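PDB 4DNG: putative aldehyde dehydrogenase AldY from Bacillus subtilis, which probably oxidises aldehydes to carboxylates with NAD+ as the electron acceptor and may protect the cell against stress from ethanol and related compounds. Local coordinates for residues A[104-118]-A[155-169]. Residues are numbered along the deposited sequence; the frame is centred on the assembly and turned at random.
Sequences ELEQTIAILDEAMTY and FPMNLSMRSIAPAIA
Ile111 is the central knob, set among Asn158, Met161, Arg162 and Ala165: its CG2 branch lies 3.9 Å from Met161 CG, while CD1 crosses to touch Asn158 OD1. Leu112 CD2 rests 3.7 Å from Ala165 CB, and the flexible Met161 bends at chi2 and chi3, which lets CE touch both Leu112 CD1 and Thr108 CG2. Farther along, small side chains let the helices stay close, with Ala115 CB 4.1 Å from Ala169 CB. The helices run nearly parallel, at 9°, in the NAD-binding domain of the aldehyde dehydrogenase fold, where helix 156-169 is that of the beta-alpha-beta crossover joining parallel strands 135-150 and 173-177. Thr108 suits the polar border: CG2 packs on Met157 and Met161, while OG1 donates to Glu104 O. Glu104, extended with CG anti to the backbone N (chi1 -167°), brings OE2 to the start of helix 156-169. There Met157 N meets Glu104 OE2 nearly along its C-O axis, in a short (2.8 Å) but bent bond. The bond from Asn158 N to Glu104 OE2 (3.2 Å), on the anti side, is nearly straight. The helix dipole would favour this buried negative charge. An alanine here is likely to leave both first-turn amides without their mate.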
ATOM      1  N   GLU A 104      20.012 -16.636  12.854  1.00 68.80           N
ATOM      2  CA  GLU A 104      19.468 -15.294  12.926  1.00 68.53           C
ATOM      3  C   GLU A 104      20.547 -14.214  12.737  1.00 67.98           C
ATOM      4  O   GLU A 104      20.337 -13.249  11.964  1.00 63.23           O
ATOM      5  CB  GLU A 104      18.703 -15.078  14.226  1.00 70.65           C
ATOM      6  CG  GLU A 104      17.870 -13.811  14.167  1.00 84.81           C
ATOM      7  CD  GLU A 104      16.912 -13.632  15.334  1.00 95.11           C
ATOM      8  OE1 GLU A 104      16.514 -14.639  15.979  1.00 92.79           O
ATOM      9  OE2 GLU A 104      16.545 -12.457  15.584  1.00 94.00           O
ATOM     10  N   LEU A 105      21.689 -14.370  13.419  1.00 59.88           N
ATOM     11  CA  LEU A 105      22.777 -13.419  13.242  1.00 60.38           C
ATOM     12  C   LEU A 105      23.282 -13.451  11.812  1.00 65.63           C
ATOM     13  O   LEU A 105      23.521 -12.397  11.212  1.00 68.36           O
ATOM     14  CB  LEU A 105      23.938 -13.644  14.211  1.00 66.10           C
ATOM     15  CG  LEU A 105      25.081 -12.600  14.174  1.00 67.43           C
ATOM     16  CD1 LEU A 105      24.578 -11.168  14.219  1.00 68.70           C
ATOM     17  CD2 LEU A 105      26.011 -12.828  15.329  1.00 74.16           C
ATOM     18  N   GLU A 106      23.438 -14.654  11.267  1.00 66.47           N
ATOM     19  CA  GLU A 106      23.806 -14.788   9.855  1.00 70.67           C
ATOM     20  C   GLU A 106      22.827 -14.094   8.904  1.00 69.38           C
ATOM     21  O   GLU A 106      23.248 -13.300   8.055  1.00 75.12           O
ATOM     22  CB  GLU A 106      24.076 -16.242   9.474  1.00 73.35           C
ATOM     23  CG  GLU A 106      25.527 -16.615   9.770  1.00 88.88           C
ATOM     24  CD  GLU A 106      25.759 -18.100   9.943  1.00108.81           C
ATOM     25  OE1 GLU A 106      24.881 -18.905   9.568  1.00115.53           O
ATOM     26  OE2 GLU A 106      26.834 -18.467  10.461  1.00124.08           O
ATOM     27  N   GLN A 107      21.532 -14.343   9.065  1.00 66.10           N
ATOM     28  CA  GLN A 107      20.531 -13.701   8.197  1.00 62.82           C
ATOM     29  C   GLN A 107      20.539 -12.183   8.263  1.00 62.23           C
ATOM     30  O   GLN A 107      20.402 -11.525   7.239  1.00 70.61           O
ATOM     31  CB  GLN A 107      19.155 -14.225   8.506  1.00 65.24           C
ATOM     32  CG  GLN A 107      18.888 -15.597   7.915  1.00 79.34           C
ATOM     33  CD  GLN A 107      17.505 -16.108   8.287  1.00 98.50           C
ATOM     34  OE1 GLN A 107      17.061 -17.142   7.792  1.00105.09           O
ATOM     35  NE2 GLN A 107      16.812 -15.380   9.168  1.00101.43           N
ATOM     36  N   THR A 108      20.705 -11.645   9.471  1.00 62.81           N
ATOM     37  CA  THR A 108      20.886 -10.205   9.741  1.00 56.41           C
ATOM     38  C   THR A 108      22.068  -9.594   8.955  1.00 61.20           C
ATOM     39  O   THR A 108      21.942  -8.529   8.354  1.00 64.87           O
ATOM     40  CB  THR A 108      21.048  -9.995  11.266  1.00 57.33           C
ATOM     41  OG1 THR A 108      19.897 -10.536  11.935  1.00 61.35           O
ATOM     42  CG2 THR A 108      21.191  -8.509  11.658  1.00 58.35           C
ATOM     43  N   ILE A 109      23.198 -10.292   8.952  1.00 63.38           N
ATOM     44  CA  ILE A 109      24.350  -9.950   8.138  1.00 67.46           C
ATOM     45  C   ILE A 109      24.029 -10.024   6.639  1.00 70.67           C
ATOM     46  O   ILE A 109      24.359  -9.105   5.865  1.00 69.08           O
ATOM     47  CB  ILE A 109      25.517 -10.886   8.494  1.00 74.80           C
ATOM     48  CG1 ILE A 109      26.068 -10.509   9.877  1.00 78.96           C
ATOM     49  CG2 ILE A 109      26.591 -10.888   7.409  1.00 74.51           C
ATOM     50  CD1 ILE A 109      26.773 -11.640  10.601  1.00 81.76           C
ATOM     51  N   ALA A 110      23.390 -11.116   6.223  1.00 69.01           N
ATOM     52  CA  ALA A 110      22.936 -11.225   4.837  1.00 73.54           C
ATOM     53  C   ALA A 110      22.132  -9.979   4.417  1.00 69.75           C
ATOM     54  O   ALA A 110      22.441  -9.353   3.399  1.00 73.55           O
ATOM     55  CB  ALA A 110      22.142 -12.505   4.614  1.00 67.78           C
ATOM     56  N   ILE A 111      21.152  -9.597   5.227  1.00 57.24           N
ATOM     57  CA  ILE A 111      20.362  -8.385   4.967  1.00 61.94           C
ATOM     58  C   ILE A 111      21.234  -7.126   4.783  1.00 69.32           C
ATOM     59  O   ILE A 111      20.998  -6.334   3.867  1.00 68.21           O
ATOM     60  CB  ILE A 111      19.309  -8.168   6.060  1.00 61.35           C
ATOM     61  CG1 ILE A 111      18.207  -9.213   5.939  1.00 62.76           C
ATOM     62  CG2 ILE A 111      18.705  -6.780   5.982  1.00 63.33           C
ATOM     63  CD1 ILE A 111      17.475  -9.473   7.240  1.00 62.73           C
ATOM     64  N   LEU A 112      22.245  -6.945   5.634  1.00 69.87           N
ATOM     65  CA  LEU A 112      23.154  -5.809   5.458  1.00 68.48           C
ATOM     66  C   LEU A 112      23.981  -5.911   4.168  1.00 66.60           C
ATOM     67  O   LEU A 112      24.191  -4.913   3.483  1.00 65.30           O
ATOM     68  CB  LEU A 112      24.051  -5.597   6.682  1.00 67.67           C
ATOM     69  CG  LEU A 112      23.439  -4.824   7.848  1.00 68.30           C
ATOM     70  CD1 LEU A 112      24.289  -4.994   9.096  1.00 69.18           C
ATOM     71  CD2 LEU A 112      23.280  -3.347   7.507  1.00 68.44           C
ATOM     72  N   ASP A 113      24.437  -7.118   3.840  1.00 72.02           N
ATOM     73  CA  ASP A 113      25.145  -7.366   2.577  1.00 70.85           C
ATOM     74  C   ASP A 113      24.261  -6.989   1.386  1.00 66.96           C
ATOM     75  O   ASP A 113      24.741  -6.455   0.397  1.00 69.26           O
ATOM     76  CB  ASP A 113      25.550  -8.843   2.465  1.00 70.85           C
ATOM     77  CG  ASP A 113      26.716  -9.221   3.387  1.00 76.73           C
ATOM     78  OD1 ASP A 113      27.407  -8.312   3.902  1.00 77.05           O
ATOM     79  OD2 ASP A 113      26.941 -10.445   3.600  1.00 75.29           O
ATOM     80  N   GLU A 114      22.961  -7.254   1.500  1.00 72.63           N
ATOM     81  CA  GLU A 114      22.035  -7.053   0.396  1.00 70.34           C
ATOM     82  C   GLU A 114      21.777  -5.570   0.204  1.00 69.55           C
ATOM     83  O   GLU A 114      21.807  -5.080  -0.926  1.00 75.70           O
ATOM     84  CB  GLU A 114      20.755  -7.866   0.597  1.00 73.35           C
ATOM     85  CG  GLU A 114      19.751  -7.807  -0.553  1.00 89.00           C
ATOM     86  CD  GLU A 114      20.251  -8.414  -1.864  1.00115.29           C
ATOM     87  OE1 GLU A 114      20.999  -9.423  -1.840  1.00117.21           O
ATOM     88  OE2 GLU A 114      19.880  -7.883  -2.936  1.00127.63           O
ATOM     89  N   ALA A 115      21.608  -4.848   1.311  1.00 65.99           N
ATOM     90  CA  ALA A 115      21.407  -3.393   1.284  1.00 69.83           C
ATOM     91  C   ALA A 115      22.453  -2.623   0.476  1.00 78.65           C
ATOM     92  O   ALA A 115      22.117  -1.708  -0.286  1.00 83.64           O
ATOM     93  CB  ALA A 115      21.329  -2.845   2.697  1.00 68.42           C
ATOM     94  N   MET A 116      23.717  -2.996   0.641  1.00 76.85           N
ATOM     95  CA  MET A 116      24.804  -2.374  -0.091  1.00 78.16           C
ATOM     96  C   MET A 116      24.640  -2.423  -1.616  1.00 82.04           C
ATOM     97  O   MET A 116      25.131  -1.544  -2.320  1.00 87.84           O
ATOM     98  CB  MET A 116      26.124  -3.024   0.301  1.00 82.76           C
ATOM     99  CG  MET A 116      26.551  -2.734   1.724  1.00 88.17           C
ATOM    100  SD  MET A 116      28.079  -3.595   2.100  1.00 97.85           S
ATOM    101  CE  MET A 116      27.768  -4.180   3.762  1.00 92.34           C
ATOM    102  N   THR A 117      23.955  -3.446  -2.118  1.00 80.61           N
ATOM    103  CA  THR A 117      23.772  -3.619  -3.558  1.00 79.15           C
ATOM    104  C   THR A 117      22.779  -2.615  -4.141  1.00 82.28           C
ATOM    105  O   THR A 117      22.772  -2.368  -5.351  1.00 83.98           O
ATOM    106  CB  THR A 117      23.306  -5.042  -3.923  1.00 78.59           C
ATOM    107  OG1 THR A 117      21.967  -5.255  -3.455  1.00 79.58           O
ATOM    108  CG2 THR A 117      24.236  -6.089  -3.321  1.00 78.39           C
ATOM    109  N   TYR A 118      21.945  -2.028  -3.295  1.00 79.72           N
ATOM    110  CA  TYR A 118      20.977  -1.064  -3.806  1.00 89.45           C
ATOM    111  C   TYR A 118      21.006   0.336  -3.182  1.00 83.96           C
ATOM    112  O   TYR A 118      20.189   1.191  -3.533  1.00 81.52           O
ATOM    113  CB  TYR A 118      19.564  -1.652  -3.826  1.00 91.86           C
ATOM    114  CG  TYR A 118      19.093  -2.229  -2.523  1.00 84.67           C
ATOM    115  CD1 TYR A 118      18.951  -1.422  -1.401  1.00 87.84           C
ATOM    116  CD2 TYR A 118      18.757  -3.572  -2.420  1.00 80.95           C
ATOM    117  CE1 TYR A 118      18.491  -1.939  -0.204  1.00 87.35           C
ATOM    118  CE2 TYR A 118      18.309  -4.105  -1.223  1.00 83.25           C
ATOM    119  CZ  TYR A 118      18.175  -3.279  -0.120  1.00 85.62           C
ATOM    120  OH  TYR A 118      17.732  -3.773   1.079  1.00 92.47           O
ATOM    121  N   PHE A 155      12.554 -13.891  16.636  1.00 72.64           N
ATOM    122  CA  PHE A 155      13.428 -13.370  15.574  1.00 65.43           C
ATOM    123  C   PHE A 155      13.572 -11.858  15.602  1.00 61.53           C
ATOM    124  O   PHE A 155      13.537 -11.208  14.551  1.00 68.87           O
ATOM    125  CB  PHE A 155      12.996 -13.863  14.182  1.00 72.87           C
ATOM    126  CG  PHE A 155      12.918 -15.363  14.068  1.00 90.81           C
ATOM    127  CD1 PHE A 155      14.087 -16.134  14.015  1.00 94.93           C
ATOM    128  CD2 PHE A 155      11.676 -16.009  14.021  1.00 96.99           C
ATOM    129  CE1 PHE A 155      14.019 -17.514  13.917  1.00101.32           C
ATOM    130  CE2 PHE A 155      11.602 -17.389  13.921  1.00106.30           C
ATOM    131  CZ  PHE A 155      12.776 -18.141  13.868  1.00108.91           C
ATOM    132  N   PRO A 156      13.782 -11.289  16.802  1.00 61.49           N
ATOM    133  CA  PRO A 156      13.851  -9.821  16.964  1.00 55.33           C
ATOM    134  C   PRO A 156      14.905  -9.136  16.084  1.00 59.80           C
ATOM    135  O   PRO A 156      14.623  -8.101  15.500  1.00 71.08           O
ATOM    136  CB  PRO A 156      14.242  -9.659  18.445  1.00 53.09           C
ATOM    137  CG  PRO A 156      14.906 -10.959  18.800  1.00 54.08           C
ATOM    138  CD  PRO A 156      14.064 -11.974  18.075  1.00 50.57           C
ATOM    139  N   MET A 157      16.111  -9.694  15.991  1.00 59.09           N
ATOM    140  CA  MET A 157      17.206  -8.991  15.336  1.00 52.00           C
ATOM    141  C   MET A 157      17.067  -9.022  13.811  1.00 54.53           C
ATOM    142  O   MET A 157      17.212  -7.999  13.120  1.00 55.43           O
ATOM    143  CB  MET A 157      18.551  -9.565  15.761  1.00 53.41           C
ATOM    144  CG  MET A 157      19.692  -8.914  15.004  1.00 65.24           C
ATOM    145  SD  MET A 157      21.346  -9.349  15.537  1.00 71.28           S
ATOM    146  CE  MET A 157      21.405  -8.694  17.208  1.00 65.93           C
ATOM    147  N   ASN A 158      16.774 -10.206  13.297  1.00 52.60           N
ATOM    148  CA  ASN A 158      16.552 -10.391  11.889  1.00 55.19           C
ATOM    149  C   ASN A 158      15.443  -9.457  11.372  1.00 56.00           C
ATOM    150  O   ASN A 158      15.655  -8.717  10.401  1.00 58.64           O
ATOM    151  CB  ASN A 158      16.232 -11.869  11.656  1.00 68.84           C
ATOM    152  CG  ASN A 158      15.761 -12.161  10.259  1.00 86.56           C
ATOM    153  OD1 ASN A 158      16.484 -11.945   9.291  1.00 96.70           O
ATOM    154  ND2 ASN A 158      14.541 -12.676  10.146  1.00106.66           N
ATOM    155  N   LEU A 159      14.284  -9.467  12.035  1.00 52.24           N
ATOM    156  CA  LEU A 159      13.120  -8.700  11.579  1.00 60.68           C
ATOM    157  C   LEU A 159      13.308  -7.194  11.706  1.00 65.47           C
ATOM    158  O   LEU A 159      12.933  -6.463  10.811  1.00 76.65           O
ATOM    159  CB  LEU A 159      11.830  -9.140  12.311  1.00 63.77           C
ATOM    160  CG  LEU A 159      11.302 -10.554  12.004  1.00 69.18           C
ATOM    161  CD1 LEU A 159      10.003 -10.852  12.741  1.00 69.13           C
ATOM    162  CD2 LEU A 159      11.123 -10.801  10.507  1.00 65.38           C
ATOM    163  N   SER A 160      13.861  -6.743  12.830  1.00 57.62           N
ATOM    164  CA  SER A 160      14.275  -5.369  12.992  1.00 53.14           C
ATOM    165  C   SER A 160      15.179  -4.928  11.824  1.00 53.25           C
ATOM    166  O   SER A 160      14.902  -3.925  11.150  1.00 50.39           O
ATOM    167  CB  SER A 160      14.995  -5.186  14.345  1.00 53.97           C
ATOM    168  OG  SER A 160      14.112  -5.451  15.435  1.00 51.83           O
ATOM    169  N   MET A 161      16.252  -5.672  11.569  1.00 52.04           N
ATOM    170  CA  MET A 161      17.201  -5.255  10.539  1.00 48.14           C
ATOM    171  C   MET A 161      16.549  -5.330   9.146  1.00 51.83           C
ATOM    172  O   MET A 161      16.933  -4.607   8.216  1.00 54.67           O
ATOM    173  CB  MET A 161      18.451  -6.117  10.611  1.00 50.41           C
ATOM    174  CG  MET A 161      19.541  -5.741   9.641  1.00 51.90           C
ATOM    175  SD  MET A 161      20.182  -4.186  10.224  1.00 60.37           S
ATOM    176  CE  MET A 161      21.213  -4.758  11.580  1.00 58.64           C
ATOM    177  N   ARG A 162      15.528  -6.169   9.008  1.00 56.50           N
ATOM    178  CA  ARG A 162      14.802  -6.241   7.733  1.00 58.72           C
ATOM    179  C   ARG A 162      14.151  -4.902   7.407  1.00 59.08           C
ATOM    180  O   ARG A 162      13.827  -4.647   6.255  1.00 69.08           O
ATOM    181  CB  ARG A 162      13.784  -7.374   7.718  1.00 58.83           C
ATOM    182  CG  ARG A 162      13.330  -7.771   6.334  1.00 75.76           C
ATOM    183  CD  ARG A 162      12.051  -8.590   6.392  1.00 90.00           C
ATOM    184  NE  ARG A 162      10.961  -7.820   6.984  1.00104.46           N
ATOM    185  CZ  ARG A 162       9.861  -8.360   7.500  1.00116.49           C
ATOM    186  NH1 ARG A 162       8.917  -7.588   8.026  1.00121.09           N
ATOM    187  NH2 ARG A 162       9.709  -9.676   7.502  1.00111.61           N
ATOM    188  N   SER A 163      13.992  -4.034   8.403  1.00 51.46           N
ATOM    189  CA  SER A 163      13.467  -2.704   8.124  1.00 57.12           C
ATOM    190  C   SER A 163      14.500  -1.617   8.304  1.00 58.06           C
ATOM    191  O   SER A 163      14.501  -0.616   7.579  1.00 61.31           O
ATOM    192  CB  SER A 163      12.236  -2.396   8.970  1.00 56.03           C
ATOM    193  OG  SER A 163      11.249  -3.370   8.716  1.00 65.30           O
ATOM    194  N   ILE A 164      15.362  -1.792   9.289  1.00 58.87           N
ATOM    195  CA  ILE A 164      16.379  -0.791   9.558  1.00 59.32           C
ATOM    196  C   ILE A 164      17.320  -0.608   8.347  1.00 59.33           C
ATOM    197  O   ILE A 164      17.529   0.513   7.872  1.00 62.40           O
ATOM    198  CB  ILE A 164      17.131  -1.118  10.860  1.00 56.39           C
ATOM    199  CG1 ILE A 164      16.195  -0.895  12.054  1.00 56.39           C
ATOM    200  CG2 ILE A 164      18.409  -0.310  10.943  1.00 54.84           C
ATOM    201  CD1 ILE A 164      16.638  -1.541  13.350  1.00 59.27           C
ATOM    202  N   ALA A 165      17.828  -1.705   7.801  1.00 57.08           N
ATOM    203  CA  ALA A 165      18.925  -1.583   6.819  1.00 64.38           C
ATOM    204  C   ALA A 165      18.512  -0.992   5.448  1.00 65.31           C
ATOM    205  O   ALA A 165      19.176  -0.097   4.942  1.00 64.86           O
ATOM    206  CB  ALA A 165      19.683  -2.905   6.674  1.00 60.78           C
ATOM    207  N   PRO A 166      17.410  -1.480   4.847  1.00 64.08           N
ATOM    208  CA  PRO A 166      16.920  -0.778   3.647  1.00 63.63           C
ATOM    209  C   PRO A 166      16.548   0.690   3.902  1.00 68.05           C
ATOM    210  O   PRO A 166      16.877   1.565   3.099  1.00 74.86           O
ATOM    211  CB  PRO A 166      15.674  -1.571   3.248  1.00 65.49           C
ATOM    212  CG  PRO A 166      15.438  -2.567   4.344  1.00 66.74           C
ATOM    213  CD  PRO A 166      16.749  -2.781   5.030  1.00 61.55           C
ATOM    214  N   ALA A 167      15.883   0.959   5.019  1.00 67.52           N
ATOM    215  CA  ALA A 167      15.531   2.324   5.378  1.00 67.10           C
ATOM    216  C   ALA A 167      16.745   3.244   5.306  1.00 73.78           C
ATOM    217  O   ALA A 167      16.748   4.249   4.586  1.00 68.19           O
ATOM    218  CB  ALA A 167      14.941   2.364   6.772  1.00 60.62           C
ATOM    219  N   ILE A 168      17.773   2.889   6.068  1.00 70.07           N
ATOM    220  CA  ILE A 168      18.985   3.684   6.114  1.00 73.14           C
ATOM    221  C   ILE A 168      19.729   3.704   4.761  1.00 68.48           C
ATOM    222  O   ILE A 168      20.243   4.741   4.349  1.00 69.55           O
ATOM    223  CB  ILE A 168      19.890   3.224   7.276  1.00 70.72           C
ATOM    224  CG1 ILE A 168      19.264   3.681   8.599  1.00 64.68           C
ATOM    225  CG2 ILE A 168      21.319   3.737   7.093  1.00 66.04           C
ATOM    226  CD1 ILE A 168      19.764   2.922   9.808  1.00 71.31           C
ATOM    227  N   ALA A 169      19.750   2.573   4.065  1.00 66.63           N
ATOM    228  CA  ALA A 169      20.377   2.489   2.751  1.00 69.57           C
ATOM    229  C   ALA A 169      19.811   3.507   1.777  1.00 75.49           C
ATOM    230  O   ALA A 169      20.536   4.046   0.938  1.00 84.07           O
ATOM    231  CB  ALA A 169      20.202   1.095   2.183  1.00 71.43           C
TER